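Long-range contacts in quinonprotein alcohol dehydrogenase-like protein (Bacteroides thetaiotaomicron VPI-5482, PDB 4R5O), which is of unknown function but binds calcium and joins an immunoglobulin-like beta-sandwich domain to a seven-bladed beta-propeller: residues P376-Q381 with S421-N426; L270-K275 with T290-D295; K20-T25 with T39-N44; L136-Y141 with L155-S160; D203-I208 with L224-S229. One frame throughout, in Å; residues are numbered along the deposited sequence.

Contact 1 (P376-Q381 with S421-N426); sequences PLQLNQ and SQILFN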
# COMPACT_ATOMS: atom_id res chain seq x y z
N PRO A 376 -5.08 10.69 3.47
CA PRO A 376 -6.51 10.47 3.20
C PRO A 376 -7.16 9.57 4.24
O PRO A 376 -6.50 8.70 4.82
CB PRO A 376 -6.51 9.79 1.83
CG PRO A 376 -5.20 9.23 1.68
CD PRO A 376 -4.25 10.13 2.39
N LEU A 377 -8.46 9.79 4.50
CA LEU A 377 -9.22 8.93 5.41
C LEU A 377 -9.41 7.56 4.81
O LEU A 377 -9.50 7.43 3.58
CB LEU A 377 -10.60 9.53 5.72
CG LEU A 377 -10.69 10.88 6.44
CD1 LEU A 377 -12.12 11.39 6.43
CD2 LEU A 377 -10.13 10.78 7.86
N GLN A 378 -9.48 6.53 5.65
CA GLN A 378 -9.77 5.17 5.21
C GLN A 378 -10.88 4.61 6.11
O GLN A 378 -11.02 4.99 7.27
CB GLN A 378 -8.52 4.26 5.20
CG GLN A 378 -8.73 2.84 4.69
CD GLN A 378 -9.18 2.76 3.25
OE1 GLN A 378 -10.31 3.08 2.92
NE2 GLN A 378 -8.36 2.16 2.39
N LEU A 379 -11.69 3.74 5.53
CA LEU A 379 -12.77 3.12 6.25
C LEU A 379 -12.74 1.65 6.04
O LEU A 379 -12.50 1.19 4.92
CB LEU A 379 -14.13 3.70 5.82
CG LEU A 379 -15.34 3.39 6.71
CD1 LEU A 379 -15.33 4.28 7.95
CD2 LEU A 379 -16.62 3.70 5.98
N ASN A 380 -12.98 0.92 7.12
CA ASN A 380 -13.16 -0.52 7.11
C ASN A 380 -14.63 -0.77 6.80
O ASN A 380 -15.48 -0.44 7.63
CB ASN A 380 -12.70 -1.13 8.42
CG ASN A 380 -12.75 -2.62 8.44
OD1 ASN A 380 -13.71 -3.25 8.00
ND2 ASN A 380 -11.74 -3.23 9.02
N GLN A 381 -14.95 -1.32 5.61
CA GLN A 381 -16.31 -1.50 5.15
C GLN A 381 -17.04 -2.69 5.84
O GLN A 381 -18.24 -2.84 5.64
CB GLN A 381 -16.35 -1.69 3.63
CG GLN A 381 -15.77 -0.51 2.84
CD GLN A 381 -16.46 0.82 3.00
OE1 GLN A 381 -17.62 0.92 3.44
NE2 GLN A 381 -15.79 1.88 2.56
N SER A 421 1.18 7.25 4.35
CA SER A 421 0.57 7.94 3.21
C SER A 421 -0.76 7.33 2.78
O SER A 421 -1.58 8.02 2.15
CB SER A 421 1.52 7.92 2.02
OG SER A 421 1.92 6.60 1.68
N GLN A 422 -0.97 6.04 3.11
CA GLN A 422 -2.14 5.28 2.71
C GLN A 422 -2.32 4.03 3.57
O GLN A 422 -1.35 3.51 4.07
CB GLN A 422 -1.93 4.88 1.25
CG GLN A 422 -3.07 4.19 0.61
CD GLN A 422 -2.82 4.12 -0.82
OE1 GLN A 422 -1.73 4.45 -1.28
NE2 GLN A 422 -3.82 3.71 -1.56
N ILE A 423 -3.57 3.55 3.71
CA ILE A 423 -4.03 2.37 4.44
C ILE A 423 -4.74 1.48 3.43
O ILE A 423 -5.56 1.96 2.65
CB ILE A 423 -4.94 2.75 5.66
CG1 ILE A 423 -4.10 3.52 6.70
CG2 ILE A 423 -5.63 1.50 6.28
CD1 ILE A 423 -4.79 3.97 7.82
N LEU A 424 -4.40 0.19 3.43
CA LEU A 424 -4.92 -0.80 2.48
C LEU A 424 -5.39 -2.05 3.18
O LEU A 424 -4.85 -2.38 4.23
CB LEU A 424 -3.79 -1.18 1.48
CG LEU A 424 -3.25 -0.07 0.60
CD1 LEU A 424 -1.84 -0.35 0.18
CD2 LEU A 424 -4.18 0.24 -0.59
N PHE A 425 -6.36 -2.77 2.57
CA PHE A 425 -6.84 -4.07 3.06
C PHE A 425 -6.36 -5.16 2.09
O PHE A 425 -6.03 -4.83 0.95
CB PHE A 425 -8.37 -4.08 3.25
CG PHE A 425 -8.84 -2.99 4.19
CD1 PHE A 425 -8.69 -3.11 5.56
CD2 PHE A 425 -9.44 -1.83 3.69
CE1 PHE A 425 -9.11 -2.09 6.42
CE2 PHE A 425 -9.86 -0.82 4.55
CZ PHE A 425 -9.68 -0.95 5.91
N ASN A 426 -6.28 -6.45 2.54
CA ASN A 426 -5.78 -7.51 1.66
C ASN A 426 -6.91 -8.15 0.85
O ASN A 426 -6.64 -8.99 -0.00
CB ASN A 426 -5.06 -8.58 2.47
CG ASN A 426 -5.88 -9.69 3.09
OD1 ASN A 426 -7.00 -9.51 3.54
ND2 ASN A 426 -5.27 -10.86 3.16
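Gln378 and Phe425 lie alongside each other, pointing opposite ways, with the amide and ring planes 42° apart and Gln378 CG 3.8 Å from Phe425 CE2. The glutamine leaves its strand with CG anti to the backbone N (chi1 -177°), then bends at chi2. This bend carries the amide to the backbone of 421-426, where NE2 donates to Ile423 O at 2.8 Å from above the carbonyl plane. It also folds OE1 back, in plane and on a lone pair, to accept Leu379 N at 3.0 Å, so both ends of the amide are held. Nearer the backbone, Gln378 CG lies 3.7 Å from Ile423 CG2. The Asn380 side chain runs at about a right angle to that of Phe425, its amide plane turned 63° from the ring; Asn380 CA is 3.7 Å from Phe425 CZ, while its ND2 is bonded to Tyr387 OH. Pro376 CD lies 3.4 Å from Ser421 O. The segments run in nearly the same direction without pairing backbone to backbone; 422-424 bonds instead to strand 103-108. Here the innermost strands of two neighbouring propeller blades are side by side, and the C-terminal strand completes the blade begun by 103-108, the closure known as molecular Velcro.

Contact 2 (L270-K275 with T290-D295); sequences LDIIQK and TLESAD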
# COMPACT_ATOMS: atom_id res chain seq x y z
N LEU A 270 -16.46 19.75 -16.23
CA LEU A 270 -17.66 19.78 -15.40
C LEU A 270 -17.63 21.07 -14.62
O LEU A 270 -16.54 21.57 -14.36
CB LEU A 270 -17.78 18.54 -14.46
CG LEU A 270 -18.11 17.19 -15.09
CD1 LEU A 270 -18.08 16.10 -14.03
CD2 LEU A 270 -19.47 17.20 -15.77
N ASP A 271 -18.79 21.64 -14.28
CA ASP A 271 -18.85 22.89 -13.53
C ASP A 271 -18.54 22.59 -12.05
O ASP A 271 -19.44 22.60 -11.21
CB ASP A 271 -20.21 23.60 -13.72
CG ASP A 271 -20.34 25.01 -13.13
OD1 ASP A 271 -19.28 25.66 -12.87
OD2 ASP A 271 -21.48 25.48 -12.98
N ILE A 272 -17.27 22.26 -11.75
CA ILE A 272 -16.73 21.95 -10.42
C ILE A 272 -15.36 22.62 -10.34
O ILE A 272 -14.38 22.06 -10.84
CB ILE A 272 -16.67 20.43 -10.08
CG1 ILE A 272 -18.00 19.69 -10.36
CG2 ILE A 272 -16.19 20.21 -8.59
CD1 ILE A 272 -17.90 18.20 -10.45
N ILE A 273 -15.31 23.83 -9.74
CA ILE A 273 -14.07 24.60 -9.55
C ILE A 273 -13.28 23.97 -8.42
O ILE A 273 -13.79 23.84 -7.31
CB ILE A 273 -14.31 26.12 -9.28
CG1 ILE A 273 -15.42 26.81 -10.17
CG2 ILE A 273 -13.00 26.93 -9.15
CD1 ILE A 273 -15.23 26.79 -11.58
N GLN A 274 -12.04 23.62 -8.69
CA GLN A 274 -11.14 23.07 -7.69
C GLN A 274 -9.87 23.91 -7.64
O GLN A 274 -9.34 24.33 -8.67
CB GLN A 274 -10.84 21.60 -7.99
CG GLN A 274 -12.08 20.71 -7.86
CD GLN A 274 -11.82 19.26 -8.16
OE1 GLN A 274 -10.96 18.90 -8.98
NE2 GLN A 274 -12.66 18.40 -7.57
N LYS A 275 -9.44 24.23 -6.41
CA LYS A 275 -8.24 25.04 -6.16
C LYS A 275 -7.28 24.28 -5.25
O LYS A 275 -6.40 24.88 -4.63
CB LYS A 275 -8.62 26.40 -5.55
CG LYS A 275 -9.51 27.28 -6.43
CD LYS A 275 -9.79 28.61 -5.75
CE LYS A 275 -10.65 29.51 -6.60
NZ LYS A 275 -10.93 30.80 -5.92
N THR A 290 -17.41 14.69 -5.03
CA THR A 290 -16.15 15.40 -4.88
C THR A 290 -16.49 16.73 -4.20
O THR A 290 -17.62 16.92 -3.79
CB THR A 290 -15.39 15.52 -6.21
OG1 THR A 290 -14.05 15.95 -5.95
CG2 THR A 290 -16.09 16.45 -7.23
N LEU A 291 -15.50 17.60 -4.05
CA LEU A 291 -15.68 18.94 -3.48
C LEU A 291 -15.35 20.01 -4.50
O LEU A 291 -14.52 19.82 -5.39
CB LEU A 291 -14.80 19.15 -2.22
CG LEU A 291 -14.95 18.23 -1.03
CD1 LEU A 291 -14.03 18.67 0.04
CD2 LEU A 291 -16.37 18.20 -0.49
N GLU A 292 -16.00 21.15 -4.32
CA GLU A 292 -15.80 22.35 -5.12
C GLU A 292 -15.33 23.42 -4.18
O GLU A 292 -15.80 23.50 -3.04
CB GLU A 292 -17.10 22.73 -5.86
CG GLU A 292 -16.96 23.97 -6.72
CD GLU A 292 -18.20 24.33 -7.51
OE1 GLU A 292 -19.30 24.31 -6.91
OE2 GLU A 292 -18.06 24.69 -8.69
N SER A 293 -14.37 24.22 -4.62
CA SER A 293 -13.81 25.29 -3.81
C SER A 293 -14.75 26.50 -3.85
O SER A 293 -15.22 26.87 -4.92
CB SER A 293 -12.40 25.64 -4.28
OG SER A 293 -11.53 24.52 -4.11
N ALA A 294 -15.13 27.00 -2.67
CA ALA A 294 -16.03 28.15 -2.47
C ALA A 294 -15.34 29.19 -1.57
O ALA A 294 -14.35 28.88 -0.90
CB ALA A 294 -17.37 27.70 -1.88
N ASP A 295 -15.85 30.44 -1.58
CA ASP A 295 -15.28 31.57 -0.85
C ASP A 295 -15.27 31.33 0.67
O ASP A 295 -14.21 31.45 1.29
CB ASP A 295 -16.05 32.88 -1.14
CG ASP A 295 -15.99 33.40 -2.57
OD1 ASP A 295 -14.97 33.15 -3.26
OD2 ASP A 295 -16.89 34.18 -2.96
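The carboxamide of Gln274 and the carboxylate of Glu292 carry this contact: each reaches from its own segment to a backbone atom of the other. NE2 of Gln274 donates to Leu291 O at 3.2 Å, and that oxygen lies close to the amide plane, only 6° out of it. Its chain, extended beyond CG, carries NE2 there; Gln274 CG itself lies 3.6 Å from Leu291 O. On the other end of the amide, OE1 is taken by Asn239 ND2. Glu292 reaches from the second segment to the first: with chi1 at -179° the chain runs out opposite its own N, and its OE2 accepts Ile273 N at 3.1 Å through the lone pair directed away from OE1. Between these two side chains the strands share one backbone bond, Ser293 N to Ile273 O at 2.8 Å. Farther along, Ser293 OG accepts Lys275 N at 3.1 Å. The apolar filling is Ile272, whose CG2 sits 3.8 Å from Glu292 CB and 4.0 Å from Thr290 CG2. Strand 272-274, which follows a corner and an inverse gamma turn at Asp271, pairs with 246-252 and thereby belongs to one propeller blade, while 290-294 belongs to the next; the strands cross at 71°, so the contact stitches adjacent blades. Asp271 OD1 stands 4.5 Å from Glu292 OE2, a pairing of like charges that could favour protonation, but Lys311, salt-bridged to Glu292 OE1 and bonded to Asp271 O, probably offsets it and keeps the buried carboxylate ionised.

Contact 3 (K20-T25 with T39-N44); sequences KGTFPT and TPELLN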
# COMPACT_ATOMS: atom_id res chain seq x y z
N LYS A 20 19.34 -38.82 9.70
CA LYS A 20 18.03 -38.61 9.05
C LYS A 20 17.03 -37.94 9.99
O LYS A 20 16.94 -38.30 11.16
CB LYS A 20 17.42 -39.93 8.55
N GLY A 21 16.33 -36.95 9.46
CA GLY A 21 15.33 -36.20 10.20
C GLY A 21 15.87 -35.11 11.10
O GLY A 21 15.09 -34.43 11.78
N THR A 22 17.21 -34.89 11.08
CA THR A 22 17.85 -33.86 11.91
C THR A 22 17.84 -32.50 11.14
O THR A 22 18.27 -31.47 11.66
CB THR A 22 19.24 -34.33 12.34
OG1 THR A 22 19.64 -33.69 13.53
CG2 THR A 22 20.27 -34.15 11.29
N PHE A 23 17.33 -32.52 9.89
CA PHE A 23 17.17 -31.36 9.01
C PHE A 23 15.85 -31.52 8.29
O PHE A 23 15.56 -32.60 7.78
CB PHE A 23 18.34 -31.20 8.03
CG PHE A 23 18.27 -29.93 7.22
CD1 PHE A 23 18.82 -28.74 7.70
CD2 PHE A 23 17.65 -29.91 5.98
CE1 PHE A 23 18.74 -27.56 6.95
CE2 PHE A 23 17.55 -28.73 5.24
CZ PHE A 23 18.11 -27.56 5.72
N PRO A 24 15.00 -30.48 8.29
CA PRO A 24 13.66 -30.62 7.69
C PRO A 24 13.67 -31.02 6.21
O PRO A 24 14.36 -30.44 5.36
CB PRO A 24 13.04 -29.23 7.86
CG PRO A 24 14.15 -28.33 8.26
CD PRO A 24 15.18 -29.15 8.90
N THR A 25 12.87 -32.04 5.93
CA THR A 25 12.69 -32.67 4.62
C THR A 25 11.48 -32.06 3.90
O THR A 25 11.25 -32.35 2.72
CB THR A 25 12.54 -34.20 4.80
OG1 THR A 25 12.34 -34.78 3.52
CG2 THR A 25 11.40 -34.60 5.78
N THR A 39 18.76 -28.33 14.41
CA THR A 39 20.05 -28.70 14.96
C THR A 39 20.50 -29.97 14.25
O THR A 39 20.21 -31.06 14.74
CB THR A 39 19.99 -28.84 16.50
OG1 THR A 39 19.42 -27.67 17.09
CG2 THR A 39 21.36 -29.13 17.11
N PRO A 40 21.20 -29.85 13.09
CA PRO A 40 21.66 -31.06 12.39
C PRO A 40 22.62 -31.85 13.26
O PRO A 40 23.48 -31.26 13.91
CB PRO A 40 22.35 -30.51 11.14
CG PRO A 40 21.79 -29.14 10.97
CD PRO A 40 21.60 -28.63 12.36
N GLU A 41 22.41 -33.17 13.34
CA GLU A 41 23.26 -34.04 14.13
C GLU A 41 24.20 -34.78 13.22
O GLU A 41 23.78 -35.54 12.34
CB GLU A 41 22.46 -35.02 14.99
CG GLU A 41 21.79 -34.34 16.18
CD GLU A 41 21.14 -35.27 17.19
OE1 GLU A 41 21.54 -36.45 17.30
OE2 GLU A 41 20.29 -34.76 17.94
N LEU A 42 25.49 -34.52 13.42
CA LEU A 42 26.55 -35.13 12.65
C LEU A 42 27.05 -36.39 13.34
O LEU A 42 27.37 -36.38 14.53
CB LEU A 42 27.70 -34.15 12.43
CG LEU A 42 27.65 -33.23 11.22
CD1 LEU A 42 26.35 -32.48 11.09
CD2 LEU A 42 28.75 -32.26 11.28
N LEU A 43 27.10 -37.48 12.58
CA LEU A 43 27.62 -38.75 13.04
C LEU A 43 29.13 -38.60 13.35
O LEU A 43 29.62 -39.14 14.34
CB LEU A 43 27.34 -39.79 11.94
CG LEU A 43 27.66 -41.24 12.25
CD1 LEU A 43 26.69 -41.83 13.29
CD2 LEU A 43 27.61 -42.08 10.98
N ASN A 44 29.83 -37.80 12.51
CA ASN A 44 31.25 -37.41 12.57
C ASN A 44 31.33 -35.85 12.68
O ASN A 44 31.58 -35.15 11.68
CB ASN A 44 31.98 -37.94 11.32
CG ASN A 44 31.37 -37.54 9.98
OD1 ASN A 44 30.19 -37.14 9.89
ND2 ASN A 44 32.14 -37.66 8.90
O HOH W 1 16.67 -30.15 13.72
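Thr22 meets the backbone of Thr39-Glu41 in the immunoglobulin-like beta-sandwich domain, where a loop ahead of strand 28-31 passes the loop that follows strand 35-38. The tight part gathers on the threonine hydroxyl. OG1, which a chi1 of -156° swings to the far side of CB from the Thr22 N, donates to Thr39 O at 3.0 Å, tilted 23° from the carbonyl plane, and receives a weak, bent bond from Glu41 N at 2.8 Å. One hydroxyl thus spans both sides of Pro40, a residue that has no N-H of its own to give. The methyl packs on the backbone, Thr22 CG2 standing 3.6 Å from Pro40 CA. Farther in, the Phe23 ring offers its edge to Pro40 CG at 4.4 Å, while Pro24 CD covers part of one face near the rim. Phe23 and Pro40 both touch Trp52 of strand 49-54, so this apolar side merges with the interior of the sandwich.

Toward solvent the contact is looser. Exposed Glu41 brings CB to 3.4 Å from Thr22 OG1 and extends beyond CG. Thr39 turns its side chain away from Thr22, and its OG1 bonds to Thr64 OG1; close by is Glu37, which has been seen to bind calcium. A water bridges the two backbones on this side, donating to Thr22 O at 2.9 Å and accepting from Thr39 N at 2.9 Å.

Contact 4 (L136-Y141 with L155-S160); sequences LGIGNY and LLVGTS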
# COMPACT_ATOMS: atom_id res chain seq x y z
N LEU A 136 10.92 -1.09 -2.45
CA LEU A 136 10.04 -0.38 -3.38
C LEU A 136 10.67 0.97 -3.79
O LEU A 136 10.09 1.68 -4.62
CB LEU A 136 8.66 -0.15 -2.73
CG LEU A 136 7.83 -1.36 -2.38
CD1 LEU A 136 6.70 -0.99 -1.45
CD2 LEU A 136 7.28 -2.01 -3.60
N GLY A 137 11.86 1.28 -3.23
CA GLY A 137 12.67 2.47 -3.48
C GLY A 137 11.98 3.80 -3.30
O GLY A 137 12.19 4.72 -4.09
N ILE A 138 11.14 3.92 -2.27
CA ILE A 138 10.40 5.14 -1.99
C ILE A 138 11.22 5.97 -1.02
O ILE A 138 11.24 5.70 0.19
CB ILE A 138 8.98 4.84 -1.47
CG1 ILE A 138 8.24 3.88 -2.44
CG2 ILE A 138 8.22 6.13 -1.21
CD1 ILE A 138 6.98 3.25 -1.93
N GLY A 139 11.93 6.95 -1.56
CA GLY A 139 12.76 7.87 -0.78
C GLY A 139 11.91 8.87 -0.05
O GLY A 139 10.69 8.91 -0.24
N ASN A 140 12.54 9.72 0.78
CA ASN A 140 11.86 10.74 1.59
C ASN A 140 11.18 11.81 0.73
O ASN A 140 10.17 12.36 1.16
CB ASN A 140 12.86 11.43 2.52
CG ASN A 140 13.53 10.52 3.54
OD1 ASN A 140 13.04 9.44 3.91
ND2 ASN A 140 14.65 10.99 4.06
N TYR A 141 11.74 12.11 -0.45
CA TYR A 141 11.22 13.14 -1.34
C TYR A 141 10.42 12.52 -2.52
O TYR A 141 10.03 13.23 -3.46
CB TYR A 141 12.39 14.03 -1.84
CG TYR A 141 13.11 14.74 -0.71
CD1 TYR A 141 12.67 15.98 -0.24
CD2 TYR A 141 14.22 14.17 -0.09
CE1 TYR A 141 13.31 16.62 0.82
CE2 TYR A 141 14.86 14.80 0.98
CZ TYR A 141 14.40 16.02 1.43
OH TYR A 141 15.02 16.66 2.48
N LEU A 155 1.29 0.06 -7.59
CA LEU A 155 2.07 1.16 -7.02
C LEU A 155 2.79 1.93 -8.12
O LEU A 155 3.46 1.35 -8.98
CB LEU A 155 3.08 0.62 -5.97
CG LEU A 155 4.29 1.49 -5.60
CD1 LEU A 155 3.89 2.74 -4.82
CD2 LEU A 155 5.29 0.72 -4.80
N LEU A 156 2.66 3.27 -8.06
CA LEU A 156 3.37 4.23 -8.89
C LEU A 156 4.22 5.07 -7.98
O LEU A 156 3.69 5.71 -7.07
CB LEU A 156 2.42 5.10 -9.75
CG LEU A 156 3.05 6.27 -10.49
CD1 LEU A 156 3.93 5.79 -11.62
CD2 LEU A 156 2.00 7.19 -11.03
N VAL A 157 5.56 5.06 -8.21
CA VAL A 157 6.51 5.84 -7.42
C VAL A 157 6.78 7.15 -8.18
O VAL A 157 7.21 7.14 -9.33
CB VAL A 157 7.82 5.05 -7.08
CG1 VAL A 157 8.72 5.87 -6.17
CG2 VAL A 157 7.51 3.71 -6.41
N GLY A 158 6.49 8.26 -7.53
CA GLY A 158 6.75 9.59 -8.07
C GLY A 158 8.15 9.96 -7.62
O GLY A 158 8.35 10.30 -6.45
N THR A 159 9.13 9.78 -8.51
CA THR A 159 10.54 9.98 -8.20
C THR A 159 11.23 10.67 -9.37
O THR A 159 10.82 10.49 -10.50
CB THR A 159 11.19 8.62 -7.85
OG1 THR A 159 12.58 8.81 -7.58
CG2 THR A 159 10.97 7.56 -8.89
N SER A 160 12.28 11.46 -9.07
CA SER A 160 13.03 12.21 -10.09
C SER A 160 14.00 11.28 -10.85
O SER A 160 14.48 11.66 -11.91
CB SER A 160 13.77 13.39 -9.46
OG SER A 160 14.66 12.93 -8.47
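Leu155 CD2 is the bump of this contact, a methyl that leaves the strand for the hollow between Leu136 and Ile138. It lies 3.6 Å from Leu136 CD2 and 4.0 Å from both CD1 and CB of the same leucine, so the methyl nestles against CB and the fork of Leu136 while the two side chains cross obliquely. At about a right angle to this, Ile138 meets it tip to tip, its CD1 4.2 Å from Leu155 CD2. A chi1 of 159° sets Leu155 CG across from its own N, which sends the branch toward the loop.

Two residues on, Val157 forms a second bump. Its CG2 abuts the Leu136 carbonyl, 3.7 Å from O, and the flank of Ile138, 4.0 Å from CG1; CG1 of the valine faces Gly137 O at 4.2 Å. Gly137, with positive phi, turns the chain so that Leu136 and Ile138 both overlook the strand. The loop 136-141 thus lies across strand 152-158 of a propeller blade just before it enters the neighbouring strand 143-149, whose Ala144 also touches Ile138 and Leu155. No hydrogen bond joins the segments: the contact is held by dispersion and the hydrophobic effect alone, and the carbonyls of Leu136 and Gly137 are answered instead by the guanidinium of Arg164, which gives a bond to each.

Contact 5 (D203-I208 with L224-S229); sequences DGIRRI and LCFYNS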
# COMPACT_ATOMS: atom_id res chain seq x y z
N ASP A 203 3.16 14.11 -16.63
CA ASP A 203 3.73 14.84 -17.78
C ASP A 203 2.79 14.77 -18.98
O ASP A 203 3.19 14.98 -20.12
CB ASP A 203 5.10 14.24 -18.14
CG ASP A 203 5.14 12.78 -18.56
OD1 ASP A 203 4.06 12.12 -18.58
OD2 ASP A 203 6.25 12.28 -18.85
N GLY A 204 1.52 14.49 -18.68
CA GLY A 204 0.44 14.30 -19.65
C GLY A 204 -0.28 13.01 -19.29
O GLY A 204 -0.48 12.76 -18.11
N ILE A 205 -0.63 12.18 -20.29
CA ILE A 205 -1.35 10.92 -20.05
C ILE A 205 -0.63 9.76 -20.75
O ILE A 205 -0.38 9.80 -21.96
CB ILE A 205 -2.84 10.96 -20.52
CG1 ILE A 205 -3.58 12.18 -19.94
CG2 ILE A 205 -3.56 9.63 -20.19
CD1 ILE A 205 -4.87 12.47 -20.58
N ARG A 206 -0.37 8.71 -19.96
CA ARG A 206 0.23 7.46 -20.43
C ARG A 206 -0.69 6.31 -20.13
O ARG A 206 -1.18 6.21 -19.01
CB ARG A 206 1.59 7.19 -19.77
CG ARG A 206 2.61 8.27 -19.99
CD ARG A 206 3.66 8.08 -18.94
NE ARG A 206 4.73 9.07 -19.05
CZ ARG A 206 5.85 8.86 -19.72
NH1 ARG A 206 6.05 7.71 -20.37
NH2 ARG A 206 6.79 9.80 -19.76
N ARG A 207 -0.93 5.43 -21.12
CA ARG A 207 -1.69 4.21 -20.90
C ARG A 207 -0.72 3.14 -20.57
O ARG A 207 0.27 3.00 -21.28
CB ARG A 207 -2.56 3.82 -22.12
CG ARG A 207 -3.39 2.54 -21.89
CD ARG A 207 -4.20 2.13 -23.10
NE ARG A 207 -3.36 1.85 -24.27
CZ ARG A 207 -3.23 2.66 -25.32
NH1 ARG A 207 -3.93 3.79 -25.39
NH2 ARG A 207 -2.44 2.32 -26.32
N ILE A 208 -0.96 2.39 -19.51
CA ILE A 208 -0.07 1.28 -19.14
C ILE A 208 -0.89 -0.04 -19.24
O ILE A 208 -2.05 -0.09 -18.83
CB ILE A 208 0.60 1.48 -17.73
CG1 ILE A 208 1.64 0.35 -17.43
CG2 ILE A 208 -0.41 1.70 -16.58
CD1 ILE A 208 2.72 0.69 -16.44
N LEU A 224 0.82 17.96 -16.41
CA LEU A 224 -0.57 17.46 -16.38
C LEU A 224 -0.57 16.16 -15.57
O LEU A 224 0.04 15.18 -15.98
CB LEU A 224 -1.21 17.27 -17.77
CG LEU A 224 -2.58 16.53 -17.83
CD1 LEU A 224 -3.64 17.26 -17.06
CD2 LEU A 224 -3.03 16.33 -19.25
N CYS A 225 -1.26 16.18 -14.44
CA CYS A 225 -1.31 15.09 -13.50
C CYS A 225 -2.73 14.89 -12.97
O CYS A 225 -3.38 15.86 -12.58
CB CYS A 225 -0.33 15.36 -12.35
SG CYS A 225 -0.17 13.99 -11.19
N PHE A 226 -3.19 13.63 -12.89
CA PHE A 226 -4.46 13.36 -12.23
C PHE A 226 -4.11 13.03 -10.79
O PHE A 226 -3.79 11.88 -10.49
CB PHE A 226 -5.33 12.25 -12.90
CG PHE A 226 -5.66 12.27 -14.38
CD1 PHE A 226 -5.42 13.40 -15.15
CD2 PHE A 226 -6.25 11.16 -14.99
CE1 PHE A 226 -5.70 13.41 -16.53
CE2 PHE A 226 -6.58 11.19 -16.35
CZ PHE A 226 -6.28 12.30 -17.12
N TYR A 227 -4.10 14.05 -9.91
CA TYR A 227 -3.76 13.86 -8.49
C TYR A 227 -4.74 12.89 -7.89
O TYR A 227 -4.36 12.08 -7.08
CB TYR A 227 -3.74 15.19 -7.72
CG TYR A 227 -2.67 16.12 -8.26
CD1 TYR A 227 -1.32 15.86 -8.05
CD2 TYR A 227 -3.01 17.23 -9.04
CE1 TYR A 227 -0.33 16.68 -8.58
CE2 TYR A 227 -2.02 18.06 -9.56
CZ TYR A 227 -0.69 17.79 -9.32
OH TYR A 227 0.29 18.59 -9.83
N ASN A 228 -5.99 12.93 -8.39
CA ASN A 228 -7.09 12.04 -8.03
C ASN A 228 -7.94 11.83 -9.23
O ASN A 228 -8.12 12.75 -10.03
CB ASN A 228 -7.93 12.59 -6.87
CG ASN A 228 -7.15 12.83 -5.63
OD1 ASN A 228 -6.85 11.92 -4.87
ND2 ASN A 228 -6.70 14.06 -5.49
N SER A 229 -8.46 10.61 -9.37
CA SER A 229 -9.32 10.20 -10.48
C SER A 229 -10.23 9.06 -10.04
O SER A 229 -10.07 8.53 -8.94
CB SER A 229 -8.48 9.81 -11.70
OG SER A 229 -7.53 8.80 -11.38
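Gly204 N and Leu224 O make the one hydrogen bond between these segments, 3.2 Å long, with the donor in the carbonyl plane on a lone pair. Gly204 opens strand 204-209, the third strand of a propeller blade, while 224-227 is the connection leading from that blade's outer strand 215-220 into 228-232, the innermost strand of the next. The glycine adopts phi 131° and psi -138°, a conformation that suits only a residue without a side chain, and the connection leaves at a classic beta bulge, Tyr227 and Asn228 both facing Asn239.

Over the glycine lies Leu224: its CB is 3.9 Å and its CD2 4.0 Å from Gly204 CA, and CD2 also touches Ile205 CG1. Ile205 then meets the Phe226 ring, its CD1 3.7 Å from CZ. The isoleucine reaches there because CG1 stands anti to the carbonyl carbon (chi1 -51°). Phe226 is buried between blades, touching Leu199 of the first and Val236 of the second, and its ring also meets that of Tyr251. The start of the strand is fixed from within 203-208 by a side-on grip, in which Arg206 holds both oxygens of Asp203 by their syn lone pairs: NE bonds OD1 at 3.2 Å, and NH2, with OD2 almost in the guanidinium plane, forms the salt bridge at 2.7 Å.

In the fold
From the N terminus the contacts come in the order 3, 4, 5, 2, 1, all in series: each closes before the next opens, so none nest or cross. Contact 3 closes a loop over strands 28-31 and 35-38 in the beta-sandwich and stands apart, its centre about 45 Å from contact 4, the nearest. The other four lie in the propeller. Contact 4 stays within one blade and closes over strand 143-149. Contacts 5 and 2 reach opposite ends of the same five-stranded sheet, spanning 228-274, tying it to the blades before and after. Contact 1 encloses the three remaining strands of the last blade and joins that blade to the C-terminal strand, closing the ring.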